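Local coordinates for EscN (Escherichia coli O127:H6, PDB 2OBL), which belongs to the ATP synthase alpha/beta family as a type III secretion component and has a P-loop nucleotide-binding domain, at residues D167-Y172 with S198-L203; V128-T133 with F146-I151. The protein carries 1 engineered substitution. One frame throughout, in Å; residues are numbered along the deposited sequence.

Interaction 1 of 2, residues D167-Y172 with S198-L203; sequences DSVTRY and SSLPKL. With IMD (imidazole), chain D.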
# COMPACT_ATOMS: atom_id res chain seq x y z
N ASP A 167 -4.71 -1.92 6.07
CA ASP A 167 -4.01 -1.07 7.02
C ASP A 167 -4.46 -1.56 8.40
O ASP A 167 -5.49 -1.11 8.89
CB ASP A 167 -4.42 0.40 6.79
CG ASP A 167 -3.60 1.41 7.60
OD1 ASP A 167 -2.42 1.16 7.90
OD2 ASP A 167 -4.15 2.48 7.94
N SER A 168 -3.71 -2.47 9.03
CA SER A 168 -2.36 -2.88 8.64
C SER A 168 -2.17 -4.37 8.80
O SER A 168 -2.87 -5.01 9.59
CB SER A 168 -1.35 -2.20 9.57
OG SER A 168 -1.61 -2.56 10.93
N VAL A 169 -1.20 -4.94 8.09
CA VAL A 169 -0.88 -6.33 8.31
C VAL A 169 -0.30 -6.48 9.72
O VAL A 169 -0.46 -7.52 10.35
CB VAL A 169 0.04 -6.92 7.20
CG1 VAL A 169 1.43 -6.31 7.24
CG2 VAL A 169 0.08 -8.45 7.31
N THR A 170 0.35 -5.42 10.22
CA THR A 170 0.89 -5.44 11.58
C THR A 170 -0.18 -5.71 12.64
O THR A 170 -0.01 -6.56 13.51
CB THR A 170 1.58 -4.10 11.89
OG1 THR A 170 2.66 -3.91 10.98
CG2 THR A 170 2.09 -4.08 13.35
N ARG A 171 -1.29 -4.99 12.57
CA ARG A 171 -2.34 -5.16 13.58
C ARG A 171 -3.19 -6.39 13.33
O ARG A 171 -3.71 -6.99 14.28
CB ARG A 171 -3.18 -3.89 13.73
CG ARG A 171 -2.37 -2.72 14.31
CD ARG A 171 -3.26 -1.61 14.83
NE ARG A 171 -2.53 -0.36 15.04
CZ ARG A 171 -2.03 0.02 16.20
NH1 ARG A 171 -2.17 -0.76 17.27
NH2 ARG A 171 -1.39 1.19 16.31
N TYR A 172 -3.28 -6.80 12.06
CA TYR A 172 -3.86 -8.09 11.74
C TYR A 172 -3.07 -9.17 12.47
O TYR A 172 -3.64 -10.08 13.09
CB TYR A 172 -3.82 -8.40 10.24
CG TYR A 172 -3.80 -9.90 10.03
CD1 TYR A 172 -4.97 -10.65 10.10
CD2 TYR A 172 -2.60 -10.58 9.82
CE1 TYR A 172 -4.95 -12.02 9.97
CE2 TYR A 172 -2.57 -11.95 9.67
CZ TYR A 172 -3.76 -12.67 9.76
OH TYR A 172 -3.74 -14.04 9.63
N SER A 198 2.39 -18.76 9.19
CA SER A 198 1.88 -19.52 8.07
C SER A 198 0.70 -18.82 7.38
O SER A 198 0.44 -19.05 6.20
CB SER A 198 1.55 -20.96 8.48
OG SER A 198 0.46 -21.01 9.36
N SER A 199 0.02 -17.92 8.09
CA SER A 199 -1.14 -17.22 7.49
C SER A 199 -0.71 -16.16 6.48
O SER A 199 -1.46 -15.82 5.56
CB SER A 199 -2.03 -16.58 8.57
OG SER A 199 -1.47 -15.33 9.00
N LEU A 200 0.50 -15.63 6.66
CA LEU A 200 0.94 -14.50 5.83
C LEU A 200 1.01 -14.84 4.34
O LEU A 200 0.42 -14.14 3.52
CB LEU A 200 2.28 -13.92 6.32
CG LEU A 200 2.28 -13.29 7.71
CD1 LEU A 200 3.69 -12.86 8.09
CD2 LEU A 200 1.33 -12.09 7.74
N PRO A 201 1.76 -15.90 3.97
CA PRO A 201 1.77 -16.18 2.53
C PRO A 201 0.41 -16.65 2.01
O PRO A 201 0.09 -16.42 0.84
CB PRO A 201 2.83 -17.28 2.40
CG PRO A 201 2.94 -17.90 3.74
CD PRO A 201 2.63 -16.81 4.73
N LYS A 202 -0.38 -17.27 2.86
CA LYS A 202 -1.71 -17.72 2.44
C LYS A 202 -2.60 -16.53 2.09
O LYS A 202 -3.32 -16.56 1.10
CB LYS A 202 -2.37 -18.56 3.53
CG LYS A 202 -1.67 -19.89 3.76
CD LYS A 202 -2.66 -20.96 4.13
CE LYS A 202 -2.06 -22.34 3.93
NZ LYS A 202 -3.14 -23.36 3.77
N LEU A 203 -2.53 -15.47 2.90
CA LEU A 203 -3.23 -14.23 2.58
C LEU A 203 -2.69 -13.53 1.34
O LEU A 203 -3.44 -13.12 0.46
CB LEU A 203 -3.14 -13.25 3.76
CG LEU A 203 -4.16 -13.44 4.88
CD1 LEU A 203 -3.70 -12.67 6.12
CD2 LEU A 203 -5.55 -12.97 4.45
N1 IMD D . -7.76 1.96 11.00
C2 IMD D . -6.79 1.44 10.21
N3 IMD D . -6.24 2.45 9.50
C4 IMD D . -6.87 3.61 9.83
C5 IMD D . -7.83 3.30 10.78
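Tyr172 OH donates a hydrogen bond to Ser199 OG, with OH and OG 2.7 Å apart and the acceptor lying in the plane of the ring at its edge. Leu203 CD1 sits over one face of the same ring, 4.0 Å from the centroid and 27° off the normal, a CH-pi contact. Beside them Val169 and Leu200 cross at about a right angle, Val169 CG2 meeting Leu200 CD2 at 3.9 Å. The ring reaches across because Tyr172 CG lies roughly opposite the backbone N (chi1 153°), and Val169 O adds a second in-plane neighbour at its edge. Helix 169-182 starts just behind: Ser168 is its N-cap, its OG accepting from Arg171 N at 2.9 Å. A cis peptide joins Ser168 to Asp167, the last residue of strand 161-167. There Asp167 OD2 accepts a hydrogen bond from N3 of an imidazole, probably from the crystallisation liquor, at 2.6 Å, nearly straight at 167°, and also pairs with Lys84 of the probable P-loop, consistent with a Walker B position. At the far end Ser199 OG bonds in turn to Val196 O, so the buried phenol enters a directed chain ending on a helix carbonyl, which together with the leucine over its face should restrict how the ring turns.

Interaction 2 of 2, residues V128-T133 with F146-I151; sequences VLVVTT and FTATTI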
# COMPACT_ATOMS: atom_id res chain seq x y z
N VAL A 128 -15.42 -0.91 -0.62
CA VAL A 128 -15.98 -1.69 0.48
C VAL A 128 -15.08 -1.47 1.69
O VAL A 128 -13.86 -1.64 1.60
CB VAL A 128 -16.06 -3.20 0.15
CG1 VAL A 128 -16.76 -3.94 1.29
CG2 VAL A 128 -16.80 -3.42 -1.16
N LEU A 129 -15.66 -1.04 2.80
CA LEU A 129 -14.88 -0.62 3.96
C LEU A 129 -15.02 -1.64 5.08
O LEU A 129 -16.02 -1.63 5.81
CB LEU A 129 -15.38 0.74 4.44
CG LEU A 129 -15.41 1.83 3.37
CD1 LEU A 129 -16.20 3.05 3.85
CD2 LEU A 129 -14.00 2.23 3.00
N VAL A 130 -14.04 -2.54 5.21
CA VAL A 130 -14.03 -3.52 6.28
C VAL A 130 -13.32 -2.88 7.47
O VAL A 130 -12.12 -2.60 7.42
CB VAL A 130 -13.32 -4.82 5.88
CG1 VAL A 130 -13.31 -5.80 7.06
CG2 VAL A 130 -13.99 -5.42 4.64
N VAL A 131 -14.07 -2.61 8.53
CA VAL A 131 -13.50 -1.87 9.66
C VAL A 131 -13.65 -2.64 10.95
O VAL A 131 -14.75 -3.04 11.34
CB VAL A 131 -14.19 -0.50 9.82
CG1 VAL A 131 -13.66 0.24 11.05
CG2 VAL A 131 -14.05 0.32 8.54
N THR A 132 -12.52 -2.85 11.63
CA THR A 132 -12.52 -3.47 12.95
C THR A 132 -11.58 -2.72 13.87
O THR A 132 -10.36 -2.85 13.77
CB THR A 132 -12.12 -4.97 12.91
OG1 THR A 132 -10.85 -5.12 12.26
CG2 THR A 132 -13.17 -5.76 12.15
N THR A 133 -12.16 -1.92 14.77
CA THR A 133 -11.37 -1.09 15.65
C THR A 133 -10.74 -1.87 16.80
O THR A 133 -11.03 -3.06 17.01
CB THR A 133 -12.20 0.07 16.20
OG1 THR A 133 -13.36 -0.47 16.83
CG2 THR A 133 -12.63 0.97 15.05
N PHE A 146 -9.22 -11.67 6.19
CA PHE A 146 -9.76 -12.71 5.30
C PHE A 146 -11.04 -12.23 4.65
O PHE A 146 -11.26 -12.45 3.47
CB PHE A 146 -9.97 -14.01 6.08
CG PHE A 146 -8.70 -14.63 6.56
CD1 PHE A 146 -8.07 -15.61 5.80
CD2 PHE A 146 -8.13 -14.25 7.77
CE1 PHE A 146 -6.87 -16.20 6.23
CE2 PHE A 146 -6.93 -14.81 8.21
CZ PHE A 146 -6.31 -15.79 7.44
N THR A 147 -11.89 -11.57 5.43
CA THR A 147 -13.13 -11.00 4.89
C THR A 147 -12.84 -10.04 3.73
O THR A 147 -13.42 -10.15 2.65
CB THR A 147 -13.89 -10.25 5.99
OG1 THR A 147 -14.41 -11.21 6.92
CG2 THR A 147 -15.01 -9.40 5.40
N ALA A 148 -11.90 -9.13 3.96
CA ALA A 148 -11.49 -8.20 2.92
C ALA A 148 -10.98 -8.93 1.68
O ALA A 148 -11.34 -8.61 0.55
CB ALA A 148 -10.42 -7.25 3.46
N THR A 149 -10.14 -9.93 1.90
CA THR A 149 -9.54 -10.67 0.79
C THR A 149 -10.63 -11.39 -0.02
O THR A 149 -10.62 -11.37 -1.25
CB THR A 149 -8.43 -11.63 1.28
OG1 THR A 149 -7.42 -10.89 1.98
CG2 THR A 149 -7.77 -12.36 0.08
N THR A 150 -11.57 -12.00 0.68
CA THR A 150 -12.67 -12.73 0.06
C THR A 150 -13.56 -11.80 -0.76
O THR A 150 -13.97 -12.13 -1.87
CB THR A 150 -13.49 -13.47 1.12
OG1 THR A 150 -12.64 -14.46 1.73
CG2 THR A 150 -14.69 -14.19 0.47
N ILE A 151 -13.84 -10.62 -0.22
CA ILE A 151 -14.63 -9.63 -0.95
C ILE A 151 -13.89 -9.15 -2.21
O ILE A 151 -14.51 -8.98 -3.28
CB ILE A 151 -15.02 -8.46 -0.04
CG1 ILE A 151 -16.04 -8.93 1.02
CG2 ILE A 151 -15.62 -7.32 -0.86
CD1 ILE A 151 -16.23 -7.94 2.16
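Phe146 O accepts twice from Thr150, from its backbone N at 2.8 Å and from its OG1 at 3.0 Å, the hydroxyl standing 40° out of the carbonyl plane. This doubly used carbonyl belongs to helix 138-156, the connection of a beta-alpha-beta crossover in the P-loop domain: the chain leaves strand 127-132, runs back along the helix and enters strand 161-167, with strand 99-105 between the two in the sheet. The strand and helix segments are nearly antiparallel (170°), their axes 9.1 Å apart, and the contact between them is entirely apolar. Val130 lies at the centre of the contact. Its CG2 lies against Ala148 CA at 4.1 Å, where the small alanine lets the backbone come close, and also meets Thr147 CG2 and Ile151 CD1. One turn of the helix further along, Ile151 spans both valines, its CG2 packing on Val128 CG2 at 4.1 Å and its CD1 reaching Val128 CG1 as well as Val130. Strand 4-7 touches Ile151 through Ile5 and Val7. Thr147 divides its two branches: CG2, set opposite the backbone N, faces Val130 CG2 at 4.2 Å, while OG1, beside that N (chi1 -70°), bonds to Gly18 O.

Both contacts are buried in the same alpha/beta domain, their centres about 13 Å apart, and helix 138-156, one partner of interaction 2, also touches both helices of interaction 1. Interaction 2 fastens that helix to strand 127-132 through aliphatic groups alone; interaction 1 joins two other helices, 169-182 and 194-204, and adds a hydroxyl pair to its apolar packing. They meet directly: Tyr172 OH lies 3.6 Å from Phe146 CE2, and Leu203 CD2 packs on Thr149 OG1 at 3.7 Å and on the Phe146 ring. Thus Phe146 and Thr149, which do not touch segment 128-133, pack on the helix pair. Interaction 1 is polar at the Tyr172-Ser199 bond and again at Asp167, near the probable P-loop, whereas nothing polar crosses interaction 2.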